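Local coordinates for DBF2 kinase activator protein MOB1 (Saccharomyces cerevisiae, PDB 2HJN) that activates the DBF2 protein kinase by binding it, which DBF2 needs for its own activation by CDC15 in late anaphase, within the mitotic exit network, at residues H82-F86 against H207-F211; Y181-Y185 against L201-F205. All coordinates share one frame; numbering follows the deposited sequence.

Overall arrangement
Both contacts use helix 198-214, whose successive turns pack against two different helices: residues 201-205 against helix 165-187 in interaction 2, and residues 207-211 against helix 75-97 in interaction 1. Their centres lie about 12 Å apart. Along the chain the segments come in the order 82-86, 181-185, 201-205, 207-211, so interaction 1 joins parts 121 residues apart and brackets the much shorter-range interaction 2. The two aromatic clusters touch where Phe-208 CD1 lies 3.7 Å from Tyr-181 CE2. In each pair the helix segments run nearly antiparallel, and the clusters join into one continuous, largely buried packing region in the helical core, with the zinc site held at the far side of helix 165-187.

Interaction 1: H82-F86 against H207-F211; sequences HCVDF and HFCLF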
# COMPACT_ATOMS: atom_id res chain seq x y z
N HIS A 82 -16.24 9.49 6.99
CA HIS A 82 -15.99 8.67 5.82
C HIS A 82 -15.24 9.35 4.69
O HIS A 82 -14.55 8.67 3.95
CB HIS A 82 -17.26 8.02 5.31
CG HIS A 82 -17.81 7.02 6.28
ND1 HIS A 82 -17.48 5.69 6.23
CD2 HIS A 82 -18.55 7.19 7.39
CE1 HIS A 82 -18.04 5.07 7.26
NE2 HIS A 82 -18.70 5.96 7.97
N CYS A 83 -15.41 10.67 4.53
CA CYS A 83 -14.66 11.40 3.51
C CYS A 83 -13.13 11.36 3.81
O CYS A 83 -12.34 11.10 2.92
CB CYS A 83 -15.21 12.84 3.39
SG CYS A 83 -14.61 13.79 1.99
N VAL A 84 -12.72 11.58 5.06
CA VAL A 84 -11.29 11.44 5.42
C VAL A 84 -10.80 9.98 5.27
O VAL A 84 -9.70 9.75 4.76
CB VAL A 84 -10.96 11.96 6.84
CG1 VAL A 84 -9.54 11.63 7.24
CG2 VAL A 84 -11.23 13.49 6.96
N ASP A 85 -11.63 9.02 5.69
CA ASP A 85 -11.30 7.60 5.46
C ASP A 85 -11.14 7.25 3.97
O ASP A 85 -10.26 6.47 3.63
CB ASP A 85 -12.38 6.67 6.02
CG ASP A 85 -12.44 6.68 7.57
OD1 ASP A 85 -11.46 7.15 8.25
OD2 ASP A 85 -13.49 6.19 8.10
N PHE A 86 -11.97 7.79 3.08
CA PHE A 86 -11.82 7.47 1.65
C PHE A 86 -10.55 8.06 1.02
O PHE A 86 -9.87 7.43 0.18
CB PHE A 86 -13.04 7.92 0.85
CG PHE A 86 -14.28 7.09 1.13
CD1 PHE A 86 -14.18 5.74 1.38
CD2 PHE A 86 -15.54 7.69 1.16
CE1 PHE A 86 -15.34 4.97 1.66
CE2 PHE A 86 -16.70 6.93 1.43
CZ PHE A 86 -16.60 5.58 1.70
N HIS A 207 -17.13 0.26 -1.68
CA HIS A 207 -17.59 0.98 -0.48
C HIS A 207 -17.76 2.49 -0.77
O HIS A 207 -18.74 3.13 -0.31
CB HIS A 207 -16.64 0.66 0.71
CG HIS A 207 -17.06 1.26 2.02
ND1 HIS A 207 -16.16 1.84 2.90
CD2 HIS A 207 -18.28 1.41 2.60
CE1 HIS A 207 -16.81 2.29 3.96
NE2 HIS A 207 -18.10 2.05 3.80
N PHE A 208 -16.84 3.06 -1.58
CA PHE A 208 -16.92 4.47 -2.01
C PHE A 208 -18.25 4.72 -2.77
O PHE A 208 -18.98 5.65 -2.46
CB PHE A 208 -15.68 4.81 -2.87
CG PHE A 208 -15.60 6.26 -3.33
CD1 PHE A 208 -14.80 7.18 -2.64
CD2 PHE A 208 -16.25 6.69 -4.49
CE1 PHE A 208 -14.68 8.55 -3.07
CE2 PHE A 208 -16.15 8.04 -4.95
CZ PHE A 208 -15.34 8.97 -4.25
N CYS A 209 -18.55 3.84 -3.74
CA CYS A 209 -19.73 3.95 -4.59
C CYS A 209 -21.04 3.67 -3.86
O CYS A 209 -22.03 4.32 -4.15
CB CYS A 209 -19.61 3.03 -5.82
SG CYS A 209 -18.29 3.54 -6.98
N LEU A 210 -21.07 2.69 -2.96
CA LEU A 210 -22.26 2.44 -2.15
C LEU A 210 -22.58 3.60 -1.21
O LEU A 210 -23.76 3.96 -1.04
CB LEU A 210 -22.13 1.13 -1.35
CG LEU A 210 -22.15 -0.12 -2.20
CD1 LEU A 210 -21.64 -1.32 -1.37
CD2 LEU A 210 -23.59 -0.34 -2.71
N PHE A 211 -21.53 4.18 -0.63
CA PHE A 211 -21.66 5.31 0.30
C PHE A 211 -22.24 6.54 -0.42
O PHE A 211 -23.22 7.14 0.05
CB PHE A 211 -20.31 5.61 0.97
CG PHE A 211 -20.42 6.47 2.18
CD1 PHE A 211 -20.53 5.90 3.44
CD2 PHE A 211 -20.41 7.85 2.06
CE1 PHE A 211 -20.66 6.67 4.56
CE2 PHE A 211 -20.54 8.64 3.20
CZ PHE A 211 -20.66 8.04 4.44
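His-207 turns the face of its imidazole to the edge of Phe-86 while its NE2 is hydrogen-bonded to Ala-66 O, which probably restrains the rotation of the ring. The other nitrogen, ND1, lies near the plane of the Phe-86 ring, 3.5 Å from Phe-86 CE1, and the two ring planes stand 73° apart, the evidence for an edge-to-face pair. With CG anti to the backbone N (chi1 -176°), the imidazole reaches in toward helix 75-97 although its CB does not point there. Phe-86 is the hub. One of its faces receives the edge of Phe-208, whose CD1 is 3.8 Å from Phe-86 CG, and also Phe-208 CA, a CH-pi contact 4.2 Å from the ring centroid. Its own edge meets the face of Phe-211, with Phe-86 CE2 3.8 Å from Phe-211 CG. Farther along, the rings of Phe-211 and His-82 form an offset stack, their planes 29° apart, with Phe-211 CE1 3.3 Å from His-82 CG. With an alanine at Phe-211, CB would still meet Phe-86 CZ, but the His-82 ring would probably lose its stacking partner and a gap would open beside the edge of Phe-86. Trp-78 extends this group beyond His-82 and Phe-211. These five rings, packed between nearly antiparallel helix segments, make an aromatic cluster in the helical core of the Mob1/phocein fold.

Interaction 2: Y181-Y185 against L201-F205; sequences YAHIY and LNTSF. With ZN (zinc ion), chain B.
Two tyrosines one helical turn apart, Tyr-181 and Tyr-185, both carry their hydroxyls across to polar side chains of the facing helix, Ser-204 and Asn-202, within an otherwise apolar interface. It is a nearly antiparallel helix pair of the Mob1/phocein fold, its segments at 156°, built round an aromatic cluster. Tyr-185 OH donates to Asn-202 OD1 over 2.6 Å, on a lone pair in the carbonyl plane, and the phenol and amide planes differ by only 6°. The amide is held from its other end too, ND2 being bonded to Glu-60 OE2. Tyr-181 OH pairs with Ser-204 OG, modelled so close that the exact length is doubtful; Gln-89 OE1 also bonds this OG. Phe-205 meets both tyrosine rings: its chi1 of -179° carries the ring away from its own backbone N, and CD1 comes over the Tyr-181 face, 3.6 Å from Tyr-181 CG, while its own face takes the edge of Tyr-185, CE1 lying 3.9 Å from Phe-205 CG. Leu-201 CD2 covers a face of the Tyr-185 ring, 4.1 Å from its centroid. His-183, on the same helix as the tyrosines, takes no part in the packing; its ND1 is bonded to Ile-110 O, and alongside Cys-101, Cys-106 and His-188, its NE2 binds the zinc ion at 2.1 Å.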
# COMPACT_ATOMS: atom_id res chain seq x y z
N TYR A 181 -9.52 7.28 -8.67
CA TYR A 181 -9.86 5.86 -8.93
C TYR A 181 -9.89 5.58 -10.43
O TYR A 181 -9.39 4.53 -10.87
CB TYR A 181 -11.25 5.48 -8.37
CG TYR A 181 -11.30 5.12 -6.90
CD1 TYR A 181 -10.65 3.99 -6.40
CD2 TYR A 181 -12.04 5.90 -6.01
CE1 TYR A 181 -10.74 3.67 -5.04
CE2 TYR A 181 -12.12 5.60 -4.68
CZ TYR A 181 -11.48 4.48 -4.20
OH TYR A 181 -11.63 4.22 -2.89
N ALA A 182 -10.45 6.52 -11.19
CA ALA A 182 -10.56 6.31 -12.65
C ALA A 182 -9.18 6.16 -13.31
O ALA A 182 -8.97 5.29 -14.19
CB ALA A 182 -11.40 7.43 -13.34
N HIS A 183 -8.23 7.02 -12.93
CA HIS A 183 -6.87 6.90 -13.50
C HIS A 183 -6.19 5.55 -13.13
O HIS A 183 -5.49 4.95 -13.96
CB HIS A 183 -5.98 8.10 -13.08
CG HIS A 183 -4.64 8.08 -13.74
ND1 HIS A 183 -4.48 8.24 -15.11
CD2 HIS A 183 -3.41 7.77 -13.25
CE1 HIS A 183 -3.21 8.07 -15.42
NE2 HIS A 183 -2.54 7.78 -14.31
N ILE A 184 -6.35 5.12 -11.87
CA ILE A 184 -5.74 3.87 -11.39
C ILE A 184 -6.22 2.68 -12.20
O ILE A 184 -5.43 1.89 -12.69
CB ILE A 184 -5.98 3.59 -9.82
CG1 ILE A 184 -5.21 4.57 -8.94
CG2 ILE A 184 -5.42 2.21 -9.37
CD1 ILE A 184 -5.75 4.63 -7.51
N TYR A 185 -7.55 2.55 -12.34
CA TYR A 185 -8.16 1.40 -13.02
C TYR A 185 -7.82 1.36 -14.49
O TYR A 185 -7.54 0.30 -15.06
CB TYR A 185 -9.70 1.50 -12.89
CG TYR A 185 -10.27 0.77 -11.71
CD1 TYR A 185 -10.82 1.47 -10.63
CD2 TYR A 185 -10.23 -0.64 -11.65
CE1 TYR A 185 -11.33 0.79 -9.52
CE2 TYR A 185 -10.73 -1.33 -10.55
CZ TYR A 185 -11.28 -0.61 -9.48
OH TYR A 185 -11.83 -1.27 -8.38
N LEU A 201 -8.36 -2.90 -3.76
CA LEU A 201 -8.78 -1.80 -4.65
C LEU A 201 -10.29 -1.88 -4.90
O LEU A 201 -11.01 -0.90 -4.74
CB LEU A 201 -8.04 -1.85 -6.01
CG LEU A 201 -8.46 -0.85 -7.11
CD1 LEU A 201 -8.50 0.60 -6.63
CD2 LEU A 201 -7.52 -1.02 -8.38
N ASN A 202 -10.76 -3.08 -5.28
CA ASN A 202 -12.18 -3.30 -5.63
C ASN A 202 -13.09 -3.13 -4.41
O ASN A 202 -14.21 -2.61 -4.56
CB ASN A 202 -12.42 -4.68 -6.28
CG ASN A 202 -11.78 -4.83 -7.66
OD1 ASN A 202 -11.39 -3.86 -8.32
ND2 ASN A 202 -11.65 -6.09 -8.10
N THR A 203 -12.62 -3.52 -3.24
CA THR A 203 -13.38 -3.34 -1.98
C THR A 203 -13.54 -1.89 -1.59
O THR A 203 -14.65 -1.48 -1.27
CB THR A 203 -12.81 -4.19 -0.78
OG1 THR A 203 -12.78 -5.60 -1.15
CG2 THR A 203 -13.67 -4.02 0.46
N SER A 204 -12.45 -1.11 -1.62
CA SER A 204 -12.48 0.38 -1.41
C SER A 204 -13.43 1.10 -2.35
O SER A 204 -14.26 1.90 -1.95
CB SER A 204 -11.04 0.94 -1.59
OG SER A 204 -10.93 2.38 -1.44
N PHE A 205 -13.26 0.81 -3.65
CA PHE A 205 -14.09 1.44 -4.67
C PHE A 205 -15.60 1.10 -4.51
O PHE A 205 -16.46 1.99 -4.70
CB PHE A 205 -13.56 1.01 -6.03
CG PHE A 205 -14.30 1.61 -7.21
CD1 PHE A 205 -14.12 2.93 -7.55
CD2 PHE A 205 -15.15 0.82 -7.99
CE1 PHE A 205 -14.80 3.50 -8.64
CE2 PHE A 205 -15.85 1.35 -9.11
CZ PHE A 205 -15.68 2.69 -9.43
ZN ZN B . -0.45 7.34 -14.34